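Local atomic coordinates of lipoxygenase (Cyanothece sp., PDB entry 5EK8), a protein that is a non-heme iron lipoxygenase of the 9R type that probably inserts molecular oxygen into polyunsaturated fatty acids. Residues E218-L221 and T222-Q225; P229-L232 and T233-L236; D607-E610 and A611-V615. One frame throughout, in Å; residues are numbered along the deposited sequence.

Interaction 1 (E218-L221 and T222-Q225); sequences EPSL and TQIQ
From Ser-220 to Ile-224 the backbone passes from an extended loop into helix 221-227, and its first two i to i+4 bonds run from Ile-224 N to Ser-220 O (3.1 Å) and from Gln-225 N to Leu-221 O (2.9 Å). One residue earlier, the amide of Gln-223 lies in the first turn, where no preceding helical turn supplies an i-4 carbonyl, and the hydroxyl of Ser-220 receives it: Gln-223 N donates to Ser-220 OG over 3.0 Å with an N-H...O angle of 153°. The chi1 of 64° holds OG between the backbone N and the carbonyl carbon of Ser-220, turned back over the first turn. This is a serine N-cap, a role that suits a short side chain whose oxygen can stand in for a carbonyl. Its oxygen also lies against Gln-223 CB, 3.2 Å from OG.

Pro-219, which follows a cis peptide bond, packs its ring on the first turn. Its CG meets Ile-224 CG1 at 3.5 Å, the two side chains crossing at about a right angle, and the buried isoleucine also packs on Ala-611 and Thr-612 of helix 608-623. Gln-223 runs out extended, CG anti to the backbone N (chi1 -174°), and brings its amide carbon CD to 3.8 Å from Pro-219 CB. Gln-225 turns elsewhere: its amide bonds to the backbone of Gly-582 and Leu-584.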
# COMPACT_ATOMS: atom_id res chain seq x y z
N GLU A 218 20.92 14.03 -24.59
CA GLU A 218 21.30 14.77 -23.39
C GLU A 218 20.08 14.93 -22.49
O GLU A 218 18.95 14.84 -22.96
CB GLU A 218 21.89 16.13 -23.78
CG GLU A 218 23.42 16.15 -23.78
CD GLU A 218 23.99 17.44 -24.32
OE1 GLU A 218 23.20 18.29 -24.77
OE2 GLU A 218 25.23 17.60 -24.30
N PRO A 219 20.30 15.14 -21.17
CA PRO A 219 21.60 15.23 -20.49
C PRO A 219 22.26 13.87 -20.33
O PRO A 219 21.58 12.85 -20.40
CB PRO A 219 21.24 15.83 -19.13
CG PRO A 219 19.84 15.40 -18.90
CD PRO A 219 19.17 15.36 -20.24
N SER A 220 23.57 13.86 -20.12
CA SER A 220 24.30 12.63 -19.88
C SER A 220 23.80 11.94 -18.62
O SER A 220 23.15 12.57 -17.79
CB SER A 220 25.80 12.91 -19.77
OG SER A 220 26.08 13.72 -18.64
N LEU A 221 24.11 10.66 -18.49
CA LEU A 221 23.76 9.93 -17.28
C LEU A 221 24.55 10.46 -16.10
O LEU A 221 24.06 10.51 -14.97
CB LEU A 221 24.02 8.44 -17.46
CG LEU A 221 22.77 7.57 -17.30
CD1 LEU A 221 21.76 7.86 -18.41
CD2 LEU A 221 23.16 6.11 -17.26
N THR A 222 25.78 10.88 -16.37
CA THR A 222 26.64 11.48 -15.36
C THR A 222 26.04 12.78 -14.80
O THR A 222 26.03 13.00 -13.59
CB THR A 222 28.03 11.79 -15.94
OG1 THR A 222 28.57 10.59 -16.52
CG2 THR A 222 28.96 12.29 -14.84
N GLN A 223 25.54 13.62 -15.70
CA GLN A 223 24.94 14.89 -15.33
C GLN A 223 23.64 14.70 -14.53
O GLN A 223 23.42 15.38 -13.52
CB GLN A 223 24.66 15.73 -16.58
CG GLN A 223 24.16 17.12 -16.30
CD GLN A 223 23.95 17.92 -17.57
OE1 GLN A 223 24.54 17.61 -18.61
NE2 GLN A 223 23.08 18.93 -17.50
N ILE A 224 22.80 13.77 -14.99
CA ILE A 224 21.55 13.45 -14.29
C ILE A 224 21.85 12.94 -12.89
O ILE A 224 21.22 13.36 -11.92
CB ILE A 224 20.73 12.39 -15.05
CG1 ILE A 224 20.25 12.94 -16.39
CG2 ILE A 224 19.52 11.95 -14.23
CD1 ILE A 224 19.52 11.93 -17.23
N GLN A 225 22.82 12.03 -12.79
CA GLN A 225 23.17 11.47 -11.50
C GLN A 225 23.71 12.55 -10.56
O GLN A 225 23.30 12.63 -9.40
CB GLN A 225 24.20 10.36 -11.66
CG GLN A 225 24.33 9.48 -10.44
CD GLN A 225 23.14 8.56 -10.26
OE1 GLN A 225 23.03 7.51 -10.91
NE2 GLN A 225 22.22 8.94 -9.37

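Interaction 2 (P229-L232 and T233-L236); sequences PPNL and TINL
Pro-230 lays its ring against the first turn of helix 232-239, with CB 3.7 Å from Ile-234 CG2 and 3.4 Å from the side-chain oxygen OD1 of Asn-235. A proline fits this place, since the extended backbone just ahead of a helix needs no amide hydrogen from it and its stiff ring offers a ready apolar surface.

Asn-231 comes next and is the N-cap residue. Its chi1 of 78° sets CG between the backbone N and the carbonyl carbon, folding the amide back over the helix start. OD1 accepts from Ile-234 N at 3.1 Å, the donor standing well above the carbonyl plane instead of on a lone pair. The other end, ND2, gives a bent bond to Thr-233 OG1 (2.9 Å, N-H...O angle 141°) and also hydrogen-bonds to Ser-578 O, its strongest polar partner. Thr-233 OG1 in turn bonds to the carboxylate of Glu-583, so the buried amide is tied to helix 577-581 and the buried hydroxyl to the loop that follows it. The backbone oxygen of Asn-231 receives Asn-235 N at 3.1 Å, in an almost straight bond of 173°.

Leu-232 starts the helix proper, its carbonyl oxygen accepting from Leu-236 N at 2.9 Å. Leu-232 CD1 lies 4.0 Å from Leu-236 CG, an i to i+4 leucine pair whose side chains cross obliquely beside Tyr-249 of helix 247-256. Together these features make an asparagine N-cap, with a proline before it and its amide also bonded to the backbone of helix 577-581.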
# COMPACT_ATOMS: atom_id res chain seq x y z
N PRO A 229 20.86 14.16 -5.44
CA PRO A 229 21.70 13.71 -4.33
C PRO A 229 22.15 12.26 -4.50
O PRO A 229 21.49 11.51 -5.20
CB PRO A 229 20.79 13.87 -3.10
CG PRO A 229 19.43 14.13 -3.63
CD PRO A 229 19.60 14.75 -4.97
N PRO A 230 23.26 11.88 -3.86
CA PRO A 230 23.75 10.50 -3.97
C PRO A 230 22.87 9.52 -3.20
O PRO A 230 22.09 9.94 -2.35
CB PRO A 230 25.15 10.57 -3.36
CG PRO A 230 25.06 11.69 -2.38
CD PRO A 230 24.15 12.70 -3.02
N ASN A 231 23.00 8.23 -3.51
CA ASN A 231 22.27 7.19 -2.79
C ASN A 231 23.24 6.32 -2.02
O ASN A 231 24.43 6.61 -1.98
CB ASN A 231 21.43 6.33 -3.73
CG ASN A 231 22.26 5.31 -4.47
OD1 ASN A 231 23.34 5.61 -4.98
ND2 ASN A 231 21.76 4.07 -4.53
N LEU A 232 22.74 5.24 -1.44
CA LEU A 232 23.57 4.38 -0.61
C LEU A 232 24.76 3.79 -1.36
O LEU A 232 25.89 3.82 -0.86
CB LEU A 232 22.73 3.25 -0.01
CG LEU A 232 23.54 2.22 0.78
CD1 LEU A 232 24.24 2.87 1.96
CD2 LEU A 232 22.64 1.05 1.23
N THR A 233 24.52 3.29 -2.57
CA THR A 233 25.57 2.62 -3.33
C THR A 233 26.64 3.60 -3.80
O THR A 233 27.84 3.29 -3.79
CB THR A 233 25.00 1.84 -4.54
OG1 THR A 233 24.20 2.71 -5.36
CG2 THR A 233 24.14 0.69 -4.07
N ILE A 234 26.22 4.79 -4.20
CA ILE A 234 27.17 5.84 -4.58
C ILE A 234 28.08 6.18 -3.40
O ILE A 234 29.30 6.21 -3.55
CB ILE A 234 26.45 7.11 -5.08
CG1 ILE A 234 25.80 6.84 -6.44
CG2 ILE A 234 27.44 8.27 -5.19
CD1 ILE A 234 24.90 7.96 -6.92
N ASN A 235 27.49 6.43 -2.23
CA ASN A 235 28.26 6.73 -1.02
C ASN A 235 29.25 5.62 -0.68
O ASN A 235 30.43 5.87 -0.42
CB ASN A 235 27.32 6.96 0.17
CG ASN A 235 26.41 8.16 -0.01
OD1 ASN A 235 26.74 9.10 -0.72
ND2 ASN A 235 25.25 8.13 0.64
N LEU A 236 28.74 4.39 -0.67
CA LEU A 236 29.57 3.22 -0.38
C LEU A 236 30.77 3.16 -1.31
O LEU A 236 31.90 3.00 -0.86
CB LEU A 236 28.75 1.93 -0.49
CG LEU A 236 27.76 1.65 0.64
CD1 LEU A 236 27.02 0.35 0.36
CD2 LEU A 236 28.48 1.60 1.97

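Interaction 3 (D607-E610 and A611-V615); sequences DPIE and ATNQV
Ala-611 N reaches back to Asp-607 O over 2.9 Å, the first i to i+4 bond of helix 608-623, which opens with an aspartate N-cap. Asp-607 has chi1 64°, placing CG between its backbone N and carbonyl carbon, and in this position OD2 accepts from Glu-610 N at 2.9 Å, nearly along its C-O axis. The carboxylate is well suited to a helix start, where its negative charge probably also interacts favourably with the helix dipole. Pro-608 fills the first turn, a place where its missing amide hydrogen costs no helical bond.

The extended side chain of Glu-610 carries its carboxylate away from the helix, where OE1 hydrogen-bonds to His-288 NE2; the side chain comes within about 6 Å of the bound sodium ion. Ala-611, with only a methyl, lets Leu-221 and Ile-224 of helix 221-227 pack close. Thr-612 has its hydroxyl anti to the backbone N, directed to Tyr-228 and His-208, while its CG2 falls back on the helix, 3.2 Å from Pro-608 O.

Asn-613 and Ile-609 lie side by side, pointing the same way. Ile-609 O accepts from Asn-613 N at 3.0 Å, while Asn-613 ND2 stands at a doubtfully short 2.4 Å from that same oxygen.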
# COMPACT_ATOMS: atom_id res chain seq x y z
N ASP A 607 17.19 5.78 -21.28
CA ASP A 607 17.43 7.04 -21.96
C ASP A 607 17.28 8.17 -20.93
O ASP A 607 16.71 7.94 -19.86
CB ASP A 607 16.47 7.20 -23.17
CG ASP A 607 15.00 7.29 -22.78
OD1 ASP A 607 14.15 7.04 -23.67
OD2 ASP A 607 14.68 7.61 -21.62
N PRO A 608 17.82 9.37 -21.23
CA PRO A 608 17.85 10.47 -20.25
C PRO A 608 16.55 10.70 -19.47
O PRO A 608 16.59 10.83 -18.25
CB PRO A 608 18.17 11.69 -21.13
CG PRO A 608 19.03 11.13 -22.20
CD PRO A 608 18.51 9.73 -22.47
N ILE A 609 15.42 10.74 -20.17
CA ILE A 609 14.15 11.06 -19.53
C ILE A 609 13.68 9.92 -18.60
O ILE A 609 13.15 10.16 -17.50
CB ILE A 609 13.08 11.40 -20.60
CG1 ILE A 609 11.78 11.85 -19.95
CG2 ILE A 609 12.88 10.26 -21.56
CD1 ILE A 609 11.02 12.87 -20.78
N GLU A 610 13.92 8.68 -19.02
CA GLU A 610 13.64 7.53 -18.17
C GLU A 610 14.55 7.52 -16.94
O GLU A 610 14.12 7.18 -15.84
CB GLU A 610 13.81 6.22 -18.94
CG GLU A 610 12.65 5.88 -19.86
CD GLU A 610 12.75 4.48 -20.42
OE1 GLU A 610 11.72 3.93 -20.86
OE2 GLU A 610 13.88 3.92 -20.43
N ALA A 611 15.81 7.89 -17.15
CA ALA A 611 16.80 7.90 -16.08
C ALA A 611 16.45 8.92 -15.00
O ALA A 611 16.35 8.60 -13.80
CB ALA A 611 18.18 8.19 -16.64
N THR A 612 16.25 10.16 -15.44
CA THR A 612 15.92 11.22 -14.52
C THR A 612 14.61 10.92 -13.81
O THR A 612 14.50 11.15 -12.61
CB THR A 612 15.84 12.60 -15.22
OG1 THR A 612 15.51 13.60 -14.25
CG2 THR A 612 14.82 12.61 -16.34
N ASN A 613 13.63 10.37 -14.52
CA ASN A 613 12.37 10.03 -13.87
C ASN A 613 12.55 8.91 -12.84
O ASN A 613 11.92 8.93 -11.78
CB ASN A 613 11.32 9.65 -14.90
CG ASN A 613 10.69 10.87 -15.55
OD1 ASN A 613 9.71 11.42 -15.03
ND2 ASN A 613 11.25 11.31 -16.66
N GLN A 614 13.40 7.94 -13.16
CA GLN A 614 13.75 6.87 -12.22
C GLN A 614 14.25 7.44 -10.90
O GLN A 614 13.64 7.23 -9.84
CB GLN A 614 14.81 5.94 -12.82
CG GLN A 614 15.35 4.90 -11.84
CD GLN A 614 16.49 4.07 -12.43
OE1 GLN A 614 16.66 4.01 -13.65
NE2 GLN A 614 17.28 3.44 -11.56
N VAL A 615 15.35 8.18 -10.98
CA VAL A 615 15.96 8.74 -9.78
C VAL A 615 14.99 9.67 -9.04
O VAL A 615 14.88 9.63 -7.81
CB VAL A 615 17.25 9.50 -10.12
CG1 VAL A 615 17.94 9.96 -8.84
CG2 VAL A 615 18.18 8.62 -10.94

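All three interactions are N-capped helix starts, made by serine, asparagine and aspartate in turn. Interactions 1 and 2 follow each other on successive helices, 221-227 and 232-239, with centres about 16 Å apart, and meet where Gln-225 NE2 packs on Ile-234 CD1. Interaction 3 comes some 370 residues after interaction 2, yet its centre is only about 9 Å from that of interaction 1: Ile-224 CD1 lies 3.3 Å from Pro-608 O. Interactions 2 and 3 do not touch; their centres are about 17 Å apart and their nearest atoms about 5 Å. The group lies on one side of the chain's centre, away from the iron site, and joins helix 608-623 to the short helices that follow helix 188-214.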